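Microtubule-associated protein 1A/1B, light chain 3, putative (Trypanosoma brucei, PDB 3H9D) probably acts in autophagy as a ubiquitin-like ATG8 protein that is thought to be attached to a membrane phospholipid. Local coordinates at residues Lys7-His12 with Phe107-Tyr112; Lys23-His28 with Asp96-Tyr101. One frame throughout, in Å; residues are numbered along the deposited sequence.

Interaction 1: residues Lys7-His12 with Phe107-Tyr112; sequences KYKMSH and FLYMKY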
loop_
_atom_site.group_PDB
_atom_site.type_symbol
_atom_site.label_atom_id
_atom_site.label_comp_id
_atom_site.label_asym_id
_atom_site.label_seq_id
_atom_site.Cartn_x
_atom_site.Cartn_y
_atom_site.Cartn_z
ATOM N N LYS A 7 -5.198 2.952 3.764
ATOM C CA LYS A 7 -6.154 2.531 2.743
ATOM C C LYS A 7 -6.077 3.420 1.506
ATOM O O LYS A 7 -6.335 2.960 0.384
ATOM C CB LYS A 7 -7.584 2.509 3.288
ATOM C CG LYS A 7 -7.920 1.339 4.209
ATOM C CD LYS A 7 -9.434 1.223 4.336
ATOM C CE LYS A 7 -9.863 0.491 5.596
ATOM N NZ LYS A 7 -11.165 1.058 6.106
ATOM N N TYR A 8 -5.712 4.684 1.714
ATOM C CA TYR A 8 -5.540 5.646 0.612
ATOM C C TYR A 8 -4.319 5.328 -0.256
ATOM O O TYR A 8 -4.398 5.322 -1.483
ATOM C CB TYR A 8 -5.451 7.096 1.137
ATOM C CG TYR A 8 -5.460 8.134 0.031
ATOM C CD1 TYR A 8 -6.664 8.734 -0.379
ATOM C CD2 TYR A 8 -4.280 8.506 -0.619
ATOM C CE1 TYR A 8 -6.687 9.673 -1.391
ATOM C CE2 TYR A 8 -4.286 9.450 -1.632
ATOM C CZ TYR A 8 -5.496 10.030 -2.016
ATOM O OH TYR A 8 -5.520 10.967 -3.029
ATOM N N LYS A 9 -3.177 5.093 0.376
ATOM C CA LYS A 9 -1.993 4.688 -0.367
ATOM C C LYS A 9 -2.283 3.477 -1.273
ATOM O O LYS A 9 -1.932 3.481 -2.445
ATOM C CB LYS A 9 -0.856 4.382 0.594
ATOM C CG LYS A 9 0.447 4.047 -0.091
ATOM C CD LYS A 9 1.576 3.920 0.906
ATOM C CE LYS A 9 2.334 5.214 1.049
ATOM N NZ LYS A 9 3.729 4.924 1.503
ATOM N N MET A 10 -2.949 2.474 -0.707
ATOM C CA MET A 10 -3.248 1.199 -1.361
ATOM C C MET A 10 -4.096 1.362 -2.637
ATOM O O MET A 10 -3.847 0.701 -3.662
ATOM C CB MET A 10 -3.970 0.297 -0.353
ATOM C CG MET A 10 -4.222 -1.138 -0.796
ATOM S SD MET A 10 -2.698 -2.096 -0.984
ATOM C CE MET A 10 -3.234 -3.658 -0.302
ATOM N N SER A 11 -5.076 2.260 -2.568
ATOM C CA SER A 11 -6.074 2.403 -3.618
ATOM C C SER A 11 -5.707 3.430 -4.686
ATOM O O SER A 11 -6.441 3.603 -5.648
ATOM C CB SER A 11 -7.468 2.675 -3.016
ATOM O OG SER A 11 -7.452 3.812 -2.169
ATOM N N HIS A 12 -4.561 4.082 -4.543
ATOM C CA HIS A 12 -4.101 5.059 -5.535
ATOM C C HIS A 12 -2.659 4.756 -5.908
ATOM O O HIS A 12 -1.865 4.404 -5.048
ATOM C CB HIS A 12 -4.216 6.495 -5.000
ATOM C CG HIS A 12 -5.578 6.842 -4.485
ATOM N ND1 HIS A 12 -6.446 7.664 -5.169
ATOM C CD2 HIS A 12 -6.225 6.469 -3.356
ATOM C CE1 HIS A 12 -7.569 7.786 -4.482
ATOM N NE2 HIS A 12 -7.465 7.061 -3.383
ATOM N N PHE A 107 2.810 13.482 0.294
ATOM C CA PHE A 107 1.718 13.583 1.260
ATOM C C PHE A 107 2.237 13.312 2.661
ATOM O O PHE A 107 3.177 12.541 2.837
ATOM C CB PHE A 107 0.599 12.579 0.937
ATOM C CG PHE A 107 -0.356 13.042 -0.130
ATOM C CD1 PHE A 107 -0.394 12.409 -1.374
ATOM C CD2 PHE A 107 -1.235 14.104 0.110
ATOM C CE1 PHE A 107 -1.283 12.839 -2.377
ATOM C CE2 PHE A 107 -2.127 14.538 -0.878
ATOM C CZ PHE A 107 -2.149 13.903 -2.131
ATOM N N LEU A 108 1.633 13.966 3.649
ATOM C CA LEU A 108 1.835 13.604 5.044
ATOM C C LEU A 108 0.685 12.708 5.471
ATOM O O LEU A 108 -0.468 13.131 5.458
ATOM C CB LEU A 108 1.897 14.850 5.943
ATOM C CG LEU A 108 1.957 14.637 7.465
ATOM C CD1 LEU A 108 3.319 14.099 7.881
ATOM C CD2 LEU A 108 1.639 15.921 8.223
ATOM N N TYR A 109 0.999 11.470 5.846
ATOM C CA TYR A 109 -0.033 10.520 6.272
ATOM C C TYR A 109 -0.266 10.589 7.772
ATOM O O TYR A 109 0.629 10.312 8.567
ATOM C CB TYR A 109 0.315 9.086 5.838
ATOM C CG TYR A 109 0.169 8.870 4.358
ATOM C CD1 TYR A 109 1.132 9.342 3.459
ATOM C CD2 TYR A 109 -0.936 8.211 3.848
ATOM C CE1 TYR A 109 0.985 9.157 2.083
ATOM C CE2 TYR A 109 -1.084 8.009 2.480
ATOM C CZ TYR A 109 -0.125 8.483 1.603
ATOM O OH TYR A 109 -0.295 8.280 0.248
ATOM N N MET A 110 -1.478 10.951 8.154
ATOM C CA MET A 110 -1.808 11.076 9.566
ATOM C C MET A 110 -2.917 10.118 9.893
ATOM O O MET A 110 -3.703 9.780 9.020
ATOM C CB MET A 110 -2.248 12.502 9.904
ATOM C CG MET A 110 -1.256 13.571 9.502
ATOM S SD MET A 110 -1.811 15.210 9.978
ATOM C CE MET A 110 -1.683 15.109 11.764
ATOM N N LYS A 111 -2.952 9.665 11.142
ATOM C CA LYS A 111 -4.079 8.908 11.678
ATOM C C LYS A 111 -4.722 9.736 12.773
ATOM O O LYS A 111 -4.079 10.596 13.366
ATOM C CB LYS A 111 -3.621 7.564 12.258
ATOM C CG LYS A 111 -2.782 6.697 11.333
ATOM C CD LYS A 111 -3.572 5.529 10.773
ATOM C CE LYS A 111 -4.259 5.885 9.463
ATOM N NZ LYS A 111 -5.082 4.757 8.959
ATOM N N TYR A 112 -5.991 9.472 13.042
ATOM C CA TYR A 112 -6.702 10.143 14.125
ATOM C C TYR A 112 -7.496 9.136 14.948
ATOM O O TYR A 112 -7.947 8.103 14.439
ATOM C CB TYR A 112 -7.626 11.268 13.592
ATOM C CG TYR A 112 -8.711 10.779 12.650
ATOM C CD1 TYR A 112 -9.967 10.418 13.136
ATOM C CD2 TYR A 112 -8.479 10.662 11.277
ATOM C CE1 TYR A 112 -10.953 9.950 12.292
ATOM C CE2 TYR A 112 -9.481 10.204 10.418
ATOM C CZ TYR A 112 -10.700 9.840 10.944
ATOM O OH TYR A 112 -11.692 9.381 10.134
HETATM O O HOH W 1 -5.897 3.550 6.502
#
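Lys9 runs out from the helix with CG trans to its own backbone N (chi1 -176°), and a bend about the CG-CD bond (chi3 -94°) brings its CE round to the Tyr109 ring. Tyr109, projecting from the strand, has its CG opposite the carbonyl carbon and sends its hydroxyl end against the helix. Two of the lysine's four methylenes, CB and CE, meet that end: Lys9 CB lies 4.0 Å from Tyr109 OH, and Lys9 CE is 4.1 Å from Tyr109 CZ. The two side chains cross at about a right angle. Tyr8, the residue before Lys9, turns the edge of its ring to the same hydroxyl, with Tyr8 CD2 4.1 Å from Tyr109 OH, near the plane of the Tyr8 ring. The hydroxyl itself is hydrogen-bonded to Asp105, which fixes where it points. Lys9 NZ stands 5.5 Å from the Tyr109 ring centroid, too far for more than a weak cation-pi attraction; its main partner is Asp103, in a salt bridge.

A second tie lies further along the strand. One water accepts from both Lys7 N and Lys111 NZ, at 2.9 Å each, bridging the start of the helix to a lysine that also donates to Lys38 O.

The short N-terminal helix thus sits on the ubiquitin-like core through aliphatic and aromatic contacts and a shared water. Polar bonds tie it down from Lys9 NZ to Asp103 and from Tyr8 N to Glu37, so the charges of Lys9, Asp103 and Glu37 probably help to place a helix whose direct touch on the strand is modest and largely van der Waals.

Interaction 2: residues Lys23-His28 with Asp96-Tyr101; sequences KVRERH and DIYSKY
Arg25 reaches across to Tyr98, and the two side chains approach from opposite directions. Its CB already points toward the other helix, and CG, set opposite the carbonyl carbon (chi1 -76°), continues that way. CD is the first atom to touch, 3.3 Å from Tyr98 OH. A bend about the CG-CD bond (chi3 79°) then turns NE toward the phenol: NE comes 3.1 Å from Tyr98 OH, but the angle is poor and the pair is not hydrogen-bonded. The phenol instead gives its proton to Gly106 O. Further out, Arg25 CZ and NH2 pass Tyr98 CE2, each at 3.9 Å, and this ring carbon lies over one guanidinium face, toward its rim. The planes are 61° apart, which makes this an oblique meeting and not a stack.

Tyr98 is buried, packed on Leu32, Pro33 and Leu108, while the partly exposed Arg25 lies against its hydroxyl end. Pro33 also touches Arg25 and Val24, putting the start of strand 31-38 between the end of helix 14-27 and helix 94-101, with Leu108 of strand 108-113 packed on the tyrosine.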
loop_
_atom_site.group_PDB
_atom_site.type_symbol
_atom_site.label_atom_id
_atom_site.label_comp_id
_atom_site.label_asym_id
_atom_site.label_seq_id
_atom_site.Cartn_x
_atom_site.Cartn_y
_atom_site.Cartn_z
ATOM N N LYS A 23 0.899 18.990 -7.556
ATOM C CA LYS A 23 -0.080 19.923 -8.117
ATOM C C LYS A 23 -0.767 20.738 -7.016
ATOM O O LYS A 23 -1.250 21.850 -7.266
ATOM C CB LYS A 23 -1.137 19.173 -8.941
ATOM C CG LYS A 23 -1.849 20.042 -9.978
ATOM C CD LYS A 23 -2.958 19.301 -10.726
ATOM C CE LYS A 23 -4.341 19.556 -10.109
ATOM N NZ LYS A 23 -5.467 19.358 -11.081
ATOM N N VAL A 24 -0.826 20.166 -5.812
ATOM C CA VAL A 24 -1.369 20.851 -4.636
ATOM C C VAL A 24 -0.441 21.988 -4.192
ATOM O O VAL A 24 -0.897 23.106 -3.950
ATOM C CB VAL A 24 -1.633 19.857 -3.465
ATOM C CG1 VAL A 24 -1.675 20.577 -2.116
ATOM C CG2 VAL A 24 -2.925 19.092 -3.699
ATOM N N ARG A 25 0.855 21.692 -4.118
ATOM C CA ARG A 25 1.849 22.630 -3.604
ATOM C C ARG A 25 2.312 23.646 -4.649
ATOM O O ARG A 25 3.081 24.563 -4.338
ATOM C CB ARG A 25 3.038 21.869 -3.018
ATOM C CG ARG A 25 2.751 21.253 -1.655
ATOM C CD ARG A 25 3.705 20.100 -1.354
ATOM N NE ARG A 25 5.058 20.475 -0.909
ATOM C CZ ARG A 25 5.384 21.540 -0.172
ATOM N NH1 ARG A 25 4.464 22.405 0.243
ATOM N NH2 ARG A 25 6.656 21.738 0.158
ATOM N N GLU A 26 1.834 23.471 -5.881
ATOM C CA GLU A 26 2.112 24.389 -6.983
ATOM C C GLU A 26 0.957 25.378 -7.161
ATOM O O GLU A 26 1.190 26.573 -7.343
ATOM C CB GLU A 26 2.385 23.597 -8.268
ATOM C CG GLU A 26 2.648 24.426 -9.521
ATOM C CD GLU A 26 1.425 24.536 -10.424
ATOM O OE1 GLU A 26 1.060 25.674 -10.788
ATOM O OE2 GLU A 26 0.833 23.487 -10.769
ATOM N N ARG A 27 -0.275 24.877 -7.090
ATOM C CA ARG A 27 -1.480 25.703 -7.219
ATOM C C ARG A 27 -1.783 26.457 -5.924
ATOM O O ARG A 27 -2.165 27.632 -5.949
ATOM C CB ARG A 27 -2.676 24.835 -7.615
ATOM C CG ARG A 27 -3.853 25.608 -8.174
ATOM C CD ARG A 27 -4.648 24.767 -9.162
ATOM N NE ARG A 27 -5.813 24.110 -8.567
ATOM C CZ ARG A 27 -5.835 22.867 -8.083
ATOM N NH1 ARG A 27 -4.744 22.109 -8.090
ATOM N NH2 ARG A 27 -6.961 22.379 -7.580
ATOM N N HIS A 28 -1.619 25.762 -4.799
ATOM C CA HIS A 28 -1.781 26.346 -3.474
ATOM C C HIS A 28 -0.468 26.229 -2.700
ATOM O O HIS A 28 -0.328 25.339 -1.854
ATOM C CB HIS A 28 -2.904 25.647 -2.708
ATOM C CG HIS A 28 -4.211 25.609 -3.440
ATOM N ND1 HIS A 28 -5.162 26.599 -3.314
ATOM C CD2 HIS A 28 -4.731 24.692 -4.288
ATOM C CE1 HIS A 28 -6.208 26.298 -4.063
ATOM N NE2 HIS A 28 -5.974 25.144 -4.662
ATOM N N ASP A 96 6.475 21.570 10.475
ATOM C CA ASP A 96 7.621 20.789 10.962
ATOM C C ASP A 96 7.337 19.293 10.833
ATOM O O ASP A 96 8.219 18.516 10.456
ATOM C CB ASP A 96 7.941 21.114 12.430
ATOM C CG ASP A 96 8.641 22.469 12.615
ATOM O OD1 ASP A 96 9.185 23.036 11.636
ATOM O OD2 ASP A 96 8.652 22.957 13.771
ATOM N N ILE A 97 6.110 18.900 11.177
ATOM C CA ILE A 97 5.641 17.518 11.029
ATOM C C ILE A 97 5.659 17.110 9.555
ATOM O O ILE A 97 6.069 16.001 9.219
ATOM C CB ILE A 97 4.209 17.312 11.638
ATOM C CG1 ILE A 97 4.103 17.921 13.046
ATOM C CG2 ILE A 97 3.809 15.835 11.647
ATOM C CD1 ILE A 97 5.033 17.305 14.098
ATOM N N TYR A 98 5.250 18.019 8.677
ATOM C CA TYR A 98 5.237 17.733 7.253
ATOM C C TYR A 98 6.630 17.387 6.735
ATOM O O TYR A 98 6.808 16.359 6.086
ATOM C CB TYR A 98 4.631 18.891 6.449
ATOM C CG TYR A 98 4.689 18.654 4.956
ATOM C CD1 TYR A 98 3.753 17.832 4.323
ATOM C CD2 TYR A 98 5.689 19.232 4.178
ATOM C CE1 TYR A 98 3.811 17.600 2.954
ATOM C CE2 TYR A 98 5.756 19.002 2.811
ATOM C CZ TYR A 98 4.817 18.185 2.205
ATOM O OH TYR A 98 4.885 17.957 0.846
ATOM N N SER A 99 7.615 18.231 7.048
ATOM C CA SER A 99 8.952 18.133 6.452
ATOM C C SER A 99 9.726 16.921 6.951
ATOM O O SER A 99 10.498 16.314 6.201
ATOM C CB SER A 99 9.744 19.411 6.723
ATOM O OG SER A 99 8.909 20.549 6.575
ATOM N N LYS A 100 9.518 16.578 8.221
ATOM C CA LYS A 100 10.155 15.419 8.831
ATOM C C LYS A 100 9.507 14.118 8.355
ATOM O O LYS A 100 10.205 13.179 7.956
ATOM C CB LYS A 100 10.076 15.526 10.363
ATOM C CG LYS A 100 10.895 14.490 11.130
ATOM C CD LYS A 100 11.031 14.858 12.608
ATOM C CE LYS A 100 11.670 13.720 13.412
ATOM N NZ LYS A 100 12.266 14.160 14.718
ATOM N N TYR A 101 8.175 14.077 8.384
ATOM C CA TYR A 101 7.433 12.820 8.245
ATOM C C TYR A 101 6.715 12.617 6.909
ATOM O O TYR A 101 5.997 11.633 6.749
ATOM C CB TYR A 101 6.411 12.680 9.379
ATOM C CG TYR A 101 6.973 12.621 10.791
ATOM C CD1 TYR A 101 7.572 11.459 11.279
ATOM C CD2 TYR A 101 6.866 13.718 11.652
ATOM C CE1 TYR A 101 8.069 11.396 12.578
ATOM C CE2 TYR A 101 7.355 13.665 12.951
ATOM C CZ TYR A 101 7.959 12.501 13.410
ATOM O OH TYR A 101 8.446 12.441 14.704
#

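Overall arrangement
The two contacts have centres about 15 Å apart, and both lie against the mixed sheet of the ubiquitin-like (beta-grasp) fold: interaction 1 includes its strand 108-113, and the helices of interaction 2 pack on it. Along the chain, 7-12 comes first and 107-112 last, with 23-28 and 96-101 between them. Helix 7-11 leads into helix 14-27, and helix 94-101 into strand 108-113, so each partner of interaction 2 is next in the chain to one of interaction 1. They also meet directly: Leu108 CD1 packs 3.7 Å from Tyr101 CB. Phe107, Val24 and Pro33 lie in the region between helix 14-27 and the sheet, where ATG8 relatives receive an aromatic residue of their partners' binding motifs, probably also here.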